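Local coordinates for protein aldehyde dehydrogenase 12 (Zea mays, PDB 6D97) that oxidises L-glutamate gamma-semialdehyde to glutamate with NAD+ as electron acceptor, the last step of proline catabolism in plants, at residues Phe29-Pro34 with Met234-His239; Gly51-Ser56 with Val230-Ile235; Asp112-Ala117 with Ala212-Asn217; Thr125-Phe130 with Ala147-Ser152; Glu419-Gly424 with Cys455-Ala460. All blocks are in the same frame, centred on the assembly; numbering follows the deposited sequence.

Contact 1. Residues Phe29-Pro34 with Met234-His239; sequences FATVSP and MIRLLH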
# COMPACT_ATOMS: atom_id res chain seq x y z
N PHE A 29 34.22 7.66 -20.14
CA PHE A 29 33.45 8.89 -20.03
C PHE A 29 34.24 10.01 -19.37
O PHE A 29 33.83 11.17 -19.45
CB PHE A 29 32.17 8.64 -19.25
CG PHE A 29 32.40 8.15 -17.85
CD1 PHE A 29 32.62 9.05 -16.82
CD2 PHE A 29 32.38 6.80 -17.56
CE1 PHE A 29 32.84 8.62 -15.54
CE2 PHE A 29 32.60 6.35 -16.27
CZ PHE A 29 32.82 7.27 -15.25
N ALA A 30 35.34 9.68 -18.71
CA ALA A 30 36.01 10.64 -17.85
C ALA A 30 36.80 11.66 -18.67
O ALA A 30 37.39 11.34 -19.70
CB ALA A 30 36.95 9.93 -16.88
N THR A 31 36.78 12.91 -18.20
CA THR A 31 37.64 13.96 -18.71
C THR A 31 38.68 14.39 -17.69
O THR A 31 39.37 15.39 -17.90
CB THR A 31 36.81 15.17 -19.16
OG1 THR A 31 36.03 15.65 -18.06
CG2 THR A 31 35.89 14.80 -20.31
N VAL A 32 38.81 13.65 -16.59
CA VAL A 32 39.71 14.01 -15.50
C VAL A 32 40.32 12.74 -14.92
O VAL A 32 39.69 11.68 -14.90
CB VAL A 32 38.98 14.81 -14.40
CG1 VAL A 32 37.92 13.96 -13.70
CG2 VAL A 32 39.96 15.38 -13.39
N SER A 33 41.56 12.85 -14.46
CA SER A 33 42.25 11.78 -13.77
C SER A 33 42.36 12.15 -12.30
O SER A 33 43.12 13.08 -11.97
CB SER A 33 43.63 11.54 -14.37
OG SER A 33 44.40 10.68 -13.55
N PRO A 34 41.63 11.48 -11.40
CA PRO A 34 41.57 11.94 -10.00
C PRO A 34 42.92 12.05 -9.33
O PRO A 34 43.12 12.96 -8.52
CB PRO A 34 40.69 10.87 -9.33
CG PRO A 34 39.86 10.33 -10.45
CD PRO A 34 40.75 10.33 -11.65
N MET A 234 29.81 12.20 -13.38
CA MET A 234 28.68 11.28 -13.31
C MET A 234 27.68 11.54 -14.43
O MET A 234 27.10 10.60 -14.99
CB MET A 234 28.00 11.40 -11.94
CG MET A 234 26.89 10.39 -11.73
SD MET A 234 27.50 8.70 -11.73
CE MET A 234 26.01 7.83 -12.21
N ILE A 235 27.48 12.81 -14.79
CA ILE A 235 26.55 13.14 -15.86
C ILE A 235 27.07 12.64 -17.20
O ILE A 235 26.30 12.18 -18.05
CB ILE A 235 26.28 14.65 -15.89
CG1 ILE A 235 25.47 15.06 -14.66
CG2 ILE A 235 25.52 15.04 -17.14
CD1 ILE A 235 25.40 16.56 -14.44
N ARG A 236 28.39 12.71 -17.42
CA ARG A 236 28.97 12.16 -18.64
C ARG A 236 28.74 10.66 -18.72
O ARG A 236 28.40 10.13 -19.79
CB ARG A 236 30.46 12.48 -18.69
CG ARG A 236 30.74 13.96 -18.71
CD ARG A 236 32.22 14.29 -18.83
NE ARG A 236 32.42 15.74 -18.89
CZ ARG A 236 32.42 16.45 -20.01
NH1 ARG A 236 32.24 15.84 -21.18
NH2 ARG A 236 32.59 17.76 -19.97
N LEU A 237 28.90 9.96 -17.60
CA LEU A 237 28.56 8.54 -17.55
C LEU A 237 27.09 8.32 -17.87
O LEU A 237 26.73 7.44 -18.66
CB LEU A 237 28.91 7.97 -16.17
CG LEU A 237 28.68 6.50 -15.77
CD1 LEU A 237 29.46 6.22 -14.49
CD2 LEU A 237 27.20 6.12 -15.59
N LEU A 238 26.21 9.12 -17.25
CA LEU A 238 24.77 8.95 -17.47
C LEU A 238 24.40 9.17 -18.93
O LEU A 238 23.54 8.47 -19.47
CB LEU A 238 23.99 9.90 -16.56
CG LEU A 238 23.92 9.51 -15.08
CD1 LEU A 238 23.39 10.66 -14.24
CD2 LEU A 238 23.04 8.28 -14.91
N HIS A 239 25.05 10.14 -19.58
CA HIS A 239 24.82 10.34 -21.01
C HIS A 239 25.25 9.12 -21.81
O HIS A 239 24.55 8.70 -22.74
CB HIS A 239 25.57 11.58 -21.50
CG HIS A 239 24.92 12.87 -21.10
ND1 HIS A 239 25.64 14.00 -20.79
CD2 HIS A 239 23.62 13.22 -20.97
CE1 HIS A 239 24.82 14.98 -20.48
NE2 HIS A 239 23.58 14.54 -20.58
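Phe29 opens the contact by laying one face of its ring against the side of Leu237. The CB atom of Leu237 stands 3.7 Å from the ring centroid of Phe29, almost exactly on the normal, which makes a textbook CH-pi contact. The two side chains run side by side, so Leu237 CD1 also reaches Phe29 CZ at 3.6 Å. With chi1 at 60°, CG of Phe29 sits between the backbone N and the carbonyl carbon, and this turns one ring face onto Leu237. Beyond it, the carbonyl O of Phe29 packs on CD of Arg236 at 3.6 Å. Thr31 follows and crosses the extended Arg236 chain at about a right angle; its CG2 methyl rests 3.7 Å above the guanidinium plane of Arg236, offset toward the rim. A small branched residue suits this place, because its methyl can lie over the flat cation. The backbone N of Thr31 bonds to Gln233 OE1. The charge of Arg236 is met by Glu232, in a salt bridge through NE. The loop 29-34 thus lies along helix 229-240 ahead of strand 43-49, with Phe29 also touching Met120 of helix 105-121 and Ala30 and Pro34 resting on Phe129 of helix 124-137.

Contact 2. Residues Gly51-Ser56 with Val230-Ile235; sequences GSWTAS and VMEQMI
Trp53, on the short edge strand 52-54, sets the six-membered end of its indole on helix 229-240, which forms the beta-alpha-beta crossover between parallel strands 218-223 and 249-251 of the Rossmann-type NAD-binding domain. The packing is tight at Glu232: CG of Glu232 lies 3.4 Å from Trp53 CZ3, and the main-chain O of Glu232 is 3.7 Å from Trp53 CH2. Here the glutamate serves through its CG methylene. Its chain bends at chi2 (-123°), and the carboxylate plane stands 55° from that of the indole; OE1 takes a hydrogen bond from Gln46 N, which, with the salt bridge at OE2, satisfies the buried acid and holds it in place. Trp53 is wide enough to touch Arg236 as well, in a cation-pi contact, and it meets Phe48 edge-to-face. An alanine in place of Trp53 would probably leave the Glu232 methylene and the Ile235 methyl without their cover and deprive the Arg236 cation of its aromatic neighbour. The rest of the strand segment is looser. Ser52 is exposed, Thr54 leans on Asn47 and Val49 of strand 43-49, and Ser56 OG bonds to Glu76 O; none of the three meets the helix. On the apolar flank, CG2 of Ile235, anti to its own backbone N, approaches Trp53 CZ2 at 3.9 Å.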
# COMPACT_ATOMS: atom_id res chain seq x y z
N GLY A 51 21.43 20.81 -24.04
CA GLY A 51 21.93 19.62 -24.69
C GLY A 51 23.41 19.58 -25.00
O GLY A 51 23.84 18.66 -25.71
N SER A 52 24.21 20.52 -24.50
CA SER A 52 25.64 20.48 -24.81
C SER A 52 26.45 21.01 -23.64
O SER A 52 25.97 21.81 -22.83
CB SER A 52 25.96 21.26 -26.09
OG SER A 52 25.36 22.54 -26.09
N TRP A 53 27.69 20.54 -23.57
CA TRP A 53 28.64 21.05 -22.58
C TRP A 53 29.12 22.44 -22.98
O TRP A 53 29.45 22.69 -24.14
CB TRP A 53 29.82 20.08 -22.46
CG TRP A 53 29.44 18.79 -21.80
CD1 TRP A 53 29.22 17.58 -22.42
CD2 TRP A 53 29.20 18.57 -20.41
NE1 TRP A 53 28.87 16.64 -21.48
CE2 TRP A 53 28.85 17.22 -20.24
CE3 TRP A 53 29.25 19.40 -19.28
CZ2 TRP A 53 28.56 16.67 -18.99
CZ3 TRP A 53 28.95 18.86 -18.05
CH2 TRP A 53 28.62 17.51 -17.91
N THR A 54 29.17 23.33 -22.00
CA THR A 54 29.38 24.75 -22.26
C THR A 54 30.12 25.38 -21.10
O THR A 54 29.93 25.00 -19.94
CB THR A 54 28.05 25.46 -22.50
OG1 THR A 54 28.24 26.88 -22.45
CG2 THR A 54 27.05 25.06 -21.42
N ALA A 55 30.95 26.37 -21.42
CA ALA A 55 31.70 27.09 -20.40
C ALA A 55 30.91 28.30 -19.92
O ALA A 55 29.68 28.26 -19.84
CB ALA A 55 33.06 27.52 -20.94
N SER A 56 31.62 29.38 -19.61
CA SER A 56 30.99 30.62 -19.17
C SER A 56 31.95 31.77 -19.46
O SER A 56 33.09 31.55 -19.91
CB SER A 56 30.63 30.57 -17.68
OG SER A 56 31.79 30.53 -16.87
N VAL A 230 32.56 16.06 -9.53
CA VAL A 230 32.13 14.68 -9.39
C VAL A 230 30.86 14.43 -10.18
O VAL A 230 30.79 13.53 -11.02
CB VAL A 230 31.94 14.32 -7.90
CG1 VAL A 230 31.38 12.91 -7.77
CG2 VAL A 230 33.26 14.45 -7.16
N MET A 231 29.83 15.24 -9.93
CA MET A 231 28.58 15.08 -10.67
C MET A 231 28.76 15.36 -12.15
O MET A 231 28.04 14.81 -12.98
CB MET A 231 27.49 15.98 -10.09
CG MET A 231 26.66 15.31 -9.03
SD MET A 231 26.08 13.66 -9.47
CE MET A 231 24.85 14.05 -10.71
N GLU A 232 29.72 16.23 -12.50
CA GLU A 232 30.00 16.46 -13.91
C GLU A 232 30.46 15.18 -14.58
O GLU A 232 29.98 14.83 -15.67
CB GLU A 232 31.06 17.56 -14.05
CG GLU A 232 31.01 18.28 -15.39
CD GLU A 232 32.31 18.22 -16.15
OE1 GLU A 232 32.81 19.28 -16.57
OE2 GLU A 232 32.84 17.10 -16.32
N GLN A 233 31.38 14.45 -13.94
CA GLN A 233 31.79 13.15 -14.45
C GLN A 233 30.64 12.15 -14.43
O GLN A 233 30.49 11.35 -15.35
CB GLN A 233 32.97 12.62 -13.64
CG GLN A 233 34.18 13.54 -13.64
CD GLN A 233 34.71 13.79 -15.04
OE1 GLN A 233 35.11 12.86 -15.74
NE2 GLN A 233 34.70 15.05 -15.46
N MET A 234 29.81 12.20 -13.38
CA MET A 234 28.68 11.28 -13.31
C MET A 234 27.68 11.54 -14.43
O MET A 234 27.10 10.60 -14.99
CB MET A 234 28.00 11.40 -11.94
CG MET A 234 26.89 10.39 -11.73
SD MET A 234 27.50 8.70 -11.73
CE MET A 234 26.01 7.83 -12.21
N ILE A 235 27.48 12.81 -14.79
CA ILE A 235 26.55 13.14 -15.86
C ILE A 235 27.07 12.64 -17.20
O ILE A 235 26.30 12.18 -18.05
CB ILE A 235 26.28 14.65 -15.89
CG1 ILE A 235 25.47 15.06 -14.66
CG2 ILE A 235 25.52 15.04 -17.14
CD1 ILE A 235 25.40 16.56 -14.44

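Contact 3. Residues Asp112-Ala117 with Ala212-Asn217; sequences DISAKA and ALYMGN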
# COMPACT_ATOMS: atom_id res chain seq x y z
N ASP A 112 16.07 1.37 -17.97
CA ASP A 112 17.23 0.92 -18.73
C ASP A 112 18.46 1.77 -18.43
O ASP A 112 19.56 1.24 -18.27
CB ASP A 112 16.93 0.92 -20.22
CG ASP A 112 16.01 -0.21 -20.64
OD1 ASP A 112 15.90 -1.20 -19.88
OD2 ASP A 112 15.40 -0.11 -21.72
N ILE A 113 18.29 3.09 -18.37
CA ILE A 113 19.40 3.98 -18.05
C ILE A 113 19.98 3.62 -16.69
O ILE A 113 21.20 3.52 -16.52
CB ILE A 113 18.95 5.45 -18.09
CG1 ILE A 113 18.62 5.87 -19.52
CG2 ILE A 113 20.01 6.35 -17.48
CD1 ILE A 113 17.85 7.17 -19.59
N SER A 114 19.11 3.42 -15.70
CA SER A 114 19.57 3.07 -14.36
C SER A 114 20.32 1.75 -14.35
O SER A 114 21.28 1.57 -13.59
CB SER A 114 18.39 3.03 -13.40
OG SER A 114 17.71 4.27 -13.37
N ALA A 115 19.89 0.80 -15.19
CA ALA A 115 20.56 -0.50 -15.24
C ALA A 115 21.96 -0.36 -15.82
O ALA A 115 22.93 -0.91 -15.28
CB ALA A 115 19.73 -1.49 -16.05
N LYS A 116 22.09 0.37 -16.93
CA LYS A 116 23.40 0.60 -17.53
C LYS A 116 24.31 1.37 -16.58
O LYS A 116 25.49 1.05 -16.45
CB LYS A 116 23.25 1.34 -18.86
CG LYS A 116 22.75 0.48 -20.01
CD LYS A 116 22.55 1.31 -21.26
CE LYS A 116 21.12 1.21 -21.75
NZ LYS A 116 20.50 2.54 -21.96
N ALA A 117 23.77 2.38 -15.90
CA ALA A 117 24.57 3.18 -14.98
C ALA A 117 24.99 2.37 -13.77
O ALA A 117 26.15 2.46 -13.33
CB ALA A 117 23.81 4.43 -14.56
N ALA A 212 14.02 13.02 -9.48
CA ALA A 212 13.30 14.03 -10.25
C ALA A 212 13.00 13.54 -11.65
O ALA A 212 11.87 13.68 -12.14
CB ALA A 212 14.11 15.33 -10.29
N LEU A 213 13.99 12.94 -12.32
CA LEU A 213 13.78 12.46 -13.68
C LEU A 213 12.77 11.31 -13.71
O LEU A 213 11.93 11.24 -14.62
CB LEU A 213 15.10 12.02 -14.30
CG LEU A 213 16.07 13.14 -14.68
CD1 LEU A 213 17.44 12.57 -15.02
CD2 LEU A 213 15.51 13.93 -15.84
N TYR A 214 12.84 10.41 -12.73
CA TYR A 214 11.95 9.25 -12.71
C TYR A 214 10.48 9.67 -12.77
O TYR A 214 9.69 9.08 -13.52
CB TYR A 214 12.19 8.40 -11.46
CG TYR A 214 13.51 7.68 -11.39
CD1 TYR A 214 14.23 7.38 -12.54
CD2 TYR A 214 14.03 7.29 -10.16
CE1 TYR A 214 15.44 6.71 -12.46
CE2 TYR A 214 15.24 6.63 -10.07
CZ TYR A 214 15.94 6.34 -11.23
OH TYR A 214 17.15 5.67 -11.14
N MET A 215 10.10 10.67 -11.98
CA MET A 215 8.70 11.04 -11.87
C MET A 215 8.22 11.91 -13.02
O MET A 215 7.02 12.21 -13.08
CB MET A 215 8.44 11.76 -10.54
CG MET A 215 8.85 10.94 -9.32
SD MET A 215 8.23 9.25 -9.37
CE MET A 215 6.46 9.52 -9.31
N GLY A 216 9.10 12.32 -13.91
CA GLY A 216 8.73 13.08 -15.08
C GLY A 216 9.09 14.56 -15.06
O GLY A 216 8.55 15.31 -15.88
N ASN A 217 9.96 14.99 -14.16
CA ASN A 217 10.37 16.38 -14.10
C ASN A 217 11.57 16.63 -15.02
O ASN A 217 12.25 15.70 -15.47
CB ASN A 217 10.73 16.79 -12.67
CG ASN A 217 9.62 16.47 -11.68
OD1 ASN A 217 8.63 17.20 -11.59
ND2 ASN A 217 9.79 15.38 -10.94
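Tyr214 and Ser114 are joined by one hydrogen bond between their hydroxyls, 2.7 Å from Tyr214 OH to Ser114 OG. The phenol gives its proton, and the serine oxygen lies at the edge of the aromatic ring, close to its plane and 3.5 Å from Tyr214 CE1. With OG anti to the carbonyl carbon (chi1 -58°), Ser114 can turn its own hydroxyl back to Tyr110 O in the preceding helical turn. OG therefore takes part in two bonds, and this suits a serine buried between helices, where it is short enough to leave room for the long tyrosine. A phenylalanine in place of Tyr214 would probably keep much of the packing but leave Ser114 OG without its donor in a buried setting.

Backbone bonds close the tyrosine's helix just beyond it. Helix 203-214, which links strands 191-196 and 218-223 of the Rossmann-type domain, finishes in a Schellman motif: Asn217 N reaches Ala212 O at 3.1 Å and Gly216 N reaches Leu213 O at 3.1 Å. Gly216 has a phi of 106°, at which a CB would press on the preceding carbonyl. Asn217 ND2 adds a second donor to Ala212 O, at 2.9 Å and in the carbonyl plane on a lone pair.

Apolar packing surrounds the phenol. Phe155 and Leu156 of helix 142-157 and Ile520 of helix 517-524 touch Tyr214, while on the outer side of helix 105-121 Ala115 packs on Glu157 of the second subunit.

Contact 4. Residues Thr125-Phe130 with Ala147-Ser152; sequences TVLDFF and AEVQVS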
# COMPACT_ATOMS: atom_id res chain seq x y z
N THR A 125 37.11 -0.36 -11.45
CA THR A 125 37.86 0.81 -11.86
C THR A 125 37.00 2.07 -11.83
O THR A 125 37.53 3.17 -11.62
CB THR A 125 38.46 0.61 -13.25
OG1 THR A 125 37.41 0.32 -14.19
CG2 THR A 125 39.47 -0.53 -13.24
N VAL A 126 35.69 1.94 -12.03
CA VAL A 126 34.82 3.11 -11.99
C VAL A 126 34.51 3.49 -10.54
O VAL A 126 34.47 4.67 -10.20
CB VAL A 126 33.55 2.87 -12.81
CG1 VAL A 126 32.66 4.11 -12.79
CG2 VAL A 126 33.90 2.47 -14.23
N LEU A 127 34.28 2.48 -9.69
CA LEU A 127 34.16 2.72 -8.26
C LEU A 127 35.38 3.48 -7.74
O LEU A 127 35.24 4.52 -7.08
CB LEU A 127 34.03 1.39 -7.51
CG LEU A 127 32.74 0.58 -7.46
CD1 LEU A 127 33.03 -0.82 -6.94
CD2 LEU A 127 31.71 1.26 -6.57
N ASP A 128 36.57 2.98 -8.05
CA ASP A 128 37.79 3.61 -7.57
C ASP A 128 37.95 5.02 -8.14
O ASP A 128 38.36 5.94 -7.42
CB ASP A 128 38.99 2.74 -7.94
CG ASP A 128 40.29 3.30 -7.45
OD1 ASP A 128 40.51 3.32 -6.22
OD2 ASP A 128 41.10 3.73 -8.29
N PHE A 129 37.60 5.21 -9.41
CA PHE A 129 37.67 6.53 -10.02
C PHE A 129 36.83 7.54 -9.24
O PHE A 129 37.32 8.61 -8.87
CB PHE A 129 37.19 6.45 -11.48
CG PHE A 129 36.96 7.78 -12.12
CD1 PHE A 129 38.00 8.46 -12.73
CD2 PHE A 129 35.69 8.35 -12.13
CE1 PHE A 129 37.79 9.69 -13.33
CE2 PHE A 129 35.47 9.57 -12.73
CZ PHE A 129 36.52 10.25 -13.33
N PHE A 130 35.57 7.20 -8.97
CA PHE A 130 34.69 8.14 -8.28
C PHE A 130 35.09 8.31 -6.82
O PHE A 130 35.01 9.42 -6.28
CB PHE A 130 33.24 7.68 -8.40
CG PHE A 130 32.56 8.16 -9.65
CD1 PHE A 130 32.23 9.50 -9.80
CD2 PHE A 130 32.27 7.29 -10.68
CE1 PHE A 130 31.61 9.95 -10.94
CE2 PHE A 130 31.65 7.73 -11.83
CZ PHE A 130 31.32 9.07 -11.96
N ALA A 147 32.03 4.32 0.07
CA ALA A 147 30.67 4.09 0.54
C ALA A 147 29.68 4.97 -0.19
O ALA A 147 28.54 4.57 -0.44
CB ALA A 147 30.58 4.33 2.05
N GLU A 148 30.09 6.19 -0.55
CA GLU A 148 29.22 7.07 -1.32
C GLU A 148 28.92 6.46 -2.69
O GLU A 148 27.77 6.49 -3.15
CB GLU A 148 29.87 8.44 -1.48
CG GLU A 148 28.99 9.60 -1.05
CD GLU A 148 29.54 10.94 -1.46
OE1 GLU A 148 28.97 11.56 -2.39
OE2 GLU A 148 30.54 11.38 -0.86
N VAL A 149 29.94 5.91 -3.35
CA VAL A 149 29.72 5.30 -4.65
C VAL A 149 28.88 4.03 -4.53
O VAL A 149 28.03 3.74 -5.38
CB VAL A 149 31.06 5.02 -5.34
CG1 VAL A 149 30.84 4.74 -6.81
CG2 VAL A 149 32.00 6.20 -5.15
N GLN A 150 29.11 3.26 -3.46
CA GLN A 150 28.37 2.01 -3.28
C GLN A 150 26.89 2.29 -3.06
O GLN A 150 26.03 1.61 -3.64
CB GLN A 150 28.96 1.23 -2.10
CG GLN A 150 30.25 0.51 -2.44
CD GLN A 150 31.00 0.06 -1.20
OE1 GLN A 150 30.88 0.66 -0.13
NE2 GLN A 150 31.79 -1.00 -1.35
N VAL A 151 26.57 3.28 -2.21
CA VAL A 151 25.17 3.67 -2.03
C VAL A 151 24.56 4.10 -3.35
O VAL A 151 23.45 3.69 -3.71
CB VAL A 151 25.07 4.80 -0.98
CG1 VAL A 151 23.67 5.41 -1.00
CG2 VAL A 151 25.40 4.28 0.41
N SER A 152 25.29 4.93 -4.11
CA SER A 152 24.81 5.36 -5.42
C SER A 152 24.57 4.17 -6.33
O SER A 152 23.55 4.11 -7.03
CB SER A 152 25.82 6.33 -6.04
OG SER A 152 26.16 7.36 -5.14
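Val149 points its forked side chain at helix 124-137 and sets one methyl on each of two residues a turn apart. Its CG1 meets CD2 of Leu127 at 3.6 Å, and its CG2 meets CB of Phe130 at 3.8 Å. A beta-branched residue suits this spot: with CG1 anti to the backbone N (chi1 -165°) and CG2 beside it, the two methyls diverge toward different partners. Leu127 comes in at a slant, so only one methyl makes the touch. It leaves its helix beside the interface, and its CD2 tip swings back over the valine and just brushes CG of Gln150 at the solvent side. Phe130 is turned the other way: its CB faces Val149, while its ring runs on toward Met234 and Leu237 of helix 229-240. Phe129 CD2 lies over one face of that ring, 3.8 Å above the plane and toward the rim.

Helices 124-137 and 142-157 are consecutive, a helical pair with a short connection, packed beside helices 105-121 and 229-240. Segments 125-130 and 147-152 approach to 9.3 Å between axes at 127°, nearer antiparallel than parallel. Within the second, Ser152 OG bonds to Glu148 O at 2.7 Å; it and the backbone N of Ser152 reach that oxygen from opposite faces. The Glu148 carboxylate leads away to Leu202 N, Glu203 N and Lys140. No polar bond spans the two segments. Their cohesion rests on methyl and methylene contacts, which fix spacing and fit but set no directional lock on the angle between the helices.

Contact 5. Residues Glu419-Gly424 with Cys455-Ala460; sequences EILKSG and CERMNA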
# COMPACT_ATOMS: atom_id res chain seq x y z
N GLU A 419 23.82 22.75 33.19
CA GLU A 419 24.23 24.02 32.60
C GLU A 419 23.75 24.13 31.16
O GLU A 419 23.41 25.23 30.70
CB GLU A 419 25.75 24.16 32.67
CG GLU A 419 26.33 24.01 34.08
CD GLU A 419 25.96 25.15 35.00
OE1 GLU A 419 25.54 26.21 34.50
OE2 GLU A 419 26.11 24.99 36.24
N ILE A 420 23.72 23.01 30.43
CA ILE A 420 23.24 23.00 29.05
C ILE A 420 21.82 23.56 28.97
O ILE A 420 21.50 24.39 28.11
CB ILE A 420 23.31 21.58 28.47
CG1 ILE A 420 24.76 21.09 28.39
CG2 ILE A 420 22.66 21.52 27.09
CD1 ILE A 420 24.87 19.63 28.06
N LEU A 421 20.95 23.13 29.89
CA LEU A 421 19.54 23.50 29.83
C LEU A 421 19.30 24.98 30.07
O LEU A 421 18.23 25.48 29.72
CB LEU A 421 18.75 22.67 30.84
CG LEU A 421 18.56 21.22 30.39
CD1 LEU A 421 17.70 20.48 31.39
CD2 LEU A 421 17.94 21.18 29.01
N LYS A 422 20.27 25.68 30.64
CA LYS A 422 20.11 27.10 30.91
C LYS A 422 20.09 27.90 29.61
O LYS A 422 20.70 27.51 28.61
CB LYS A 422 21.22 27.59 31.83
CG LYS A 422 21.18 26.93 33.20
CD LYS A 422 22.40 27.30 34.03
CE LYS A 422 22.06 27.28 35.51
NZ LYS A 422 23.07 26.55 36.33
N SER A 423 19.37 29.01 29.64
CA SER A 423 19.31 29.88 28.48
C SER A 423 20.68 30.47 28.19
O SER A 423 21.52 30.63 29.08
CB SER A 423 18.28 31.00 28.70
OG SER A 423 17.67 31.39 27.49
N GLY A 424 20.92 30.78 26.92
CA GLY A 424 22.23 31.24 26.50
C GLY A 424 23.18 30.09 26.29
O GLY A 424 23.72 29.92 25.19
N CYS A 455 16.27 17.80 23.89
CA CYS A 455 16.04 17.38 22.51
C CYS A 455 14.83 18.09 21.91
O CYS A 455 14.83 18.45 20.73
CB CYS A 455 15.86 15.86 22.44
SG CYS A 455 17.33 14.89 22.87
N GLU A 456 13.79 18.31 22.72
CA GLU A 456 12.60 19.01 22.23
C GLU A 456 12.89 20.48 21.96
O GLU A 456 12.27 21.08 21.07
CB GLU A 456 11.46 18.84 23.23
CG GLU A 456 10.22 19.67 22.94
CD GLU A 456 9.37 19.12 21.81
OE1 GLU A 456 9.71 18.04 21.28
OE2 GLU A 456 8.35 19.76 21.47
N ARG A 457 13.82 21.08 22.70
CA ARG A 457 14.14 22.49 22.51
C ARG A 457 15.03 22.75 21.30
O ARG A 457 15.19 23.92 20.92
CB ARG A 457 14.79 23.06 23.77
CG ARG A 457 13.81 23.35 24.90
CD ARG A 457 14.51 23.58 26.23
NE ARG A 457 15.35 24.78 26.23
CZ ARG A 457 16.17 25.11 27.23
NH1 ARG A 457 16.26 24.34 28.30
NH2 ARG A 457 16.90 26.22 27.14
N MET A 458 15.59 21.71 20.69
CA MET A 458 16.40 21.90 19.49
C MET A 458 15.53 22.29 18.31
O MET A 458 14.34 22.00 18.26
CB MET A 458 17.18 20.62 19.17
CG MET A 458 18.24 20.26 20.20
SD MET A 458 18.89 18.59 20.02
CE MET A 458 19.83 18.43 21.54
N ASN A 459 16.15 22.97 17.34
CA ASN A 459 15.45 23.46 16.15
C ASN A 459 15.61 22.54 14.95
O ASN A 459 15.00 22.81 13.90
CB ASN A 459 15.95 24.86 15.79
CG ASN A 459 15.58 25.90 16.82
OD1 ASN A 459 14.45 25.94 17.31
ND2 ASN A 459 16.54 26.76 17.15
N ALA A 460 16.41 21.48 15.05
CA ALA A 460 16.63 20.55 13.96
C ALA A 460 16.37 19.14 14.44
O ALA A 460 16.72 18.78 15.57
CB ALA A 460 18.07 20.67 13.41
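Arg457 brings NH1 and NH2 end-on to a single acceptor, the carbonyl O of Leu421. NH1 is 2.7 Å from Leu421 O and uses a lone pair in the carbonyl plane; NH2 is 3.0 Å from the same oxygen and approaches from above that plane, 41° out of it. The oxygen lies at the edge of the guanidinium, near its plane, so both N-H groups can reach it, NH1 the straighter of the two. The conformation that permits this is extended from the backbone and then bent at chi3 (65°), which turns the guanidinium end-on to the loop. Arginine suits the place because its NH1 also makes a salt bridge to Glu453, and the cation meets Phe426 in a cation-pi contact; three partners would together fix its rotation.

Leu421 adds a van der Waals touch. CG stands anti to its carbonyl carbon (chi1 -74°), and CD2 comes within 3.6 Å of Arg457 NH1; the same side chain makes apolar contact with Leu450 and Ala454 of helix 448-457. One residue on, Lys422 turns away and folds back over Glu419, where NZ meets OE1 in a salt bridge of 3.1 Å, from above the carboxylate plane. Gly424 stands at the N-cap position of helix 425-429.

Helix 448-457 follows strand 437-443 and precedes strand 463-467 in the chain, and Glu456 OE2 is hydrogen-bonded to the backbone N of Lys94 of the third subunit. The contact is a surface tie from an arginine at the end of this helix to the loop carbonyl after helix 417-420, in the alpha/beta layer that in aldehyde dehydrogenases belongs to the catalytic domain.

In the fold
Contacts 1 and 2 share helix 229-240 and touch each other, one through the N-terminal loop and the other through an edge strand; both set aromatic rings on the helix and meet through Arg236. Contact 4 adjoins them through Phe129 and Phe130. Contact 3 lies about 17 to 18 Å from those three between centres, without touching contacts 2 and 4, and differs from them in relying on a hydroxyl-to-hydroxyl bond. Contacts 2 and 3 are buried, contacts 1 and 4 partly so. Contact 5 lies about 39 to 45 Å from the others between centres, on the far side of the chain's centre, and is a surface contact whose chemistry is charged and carbonyl-based rather than apolar or aromatic.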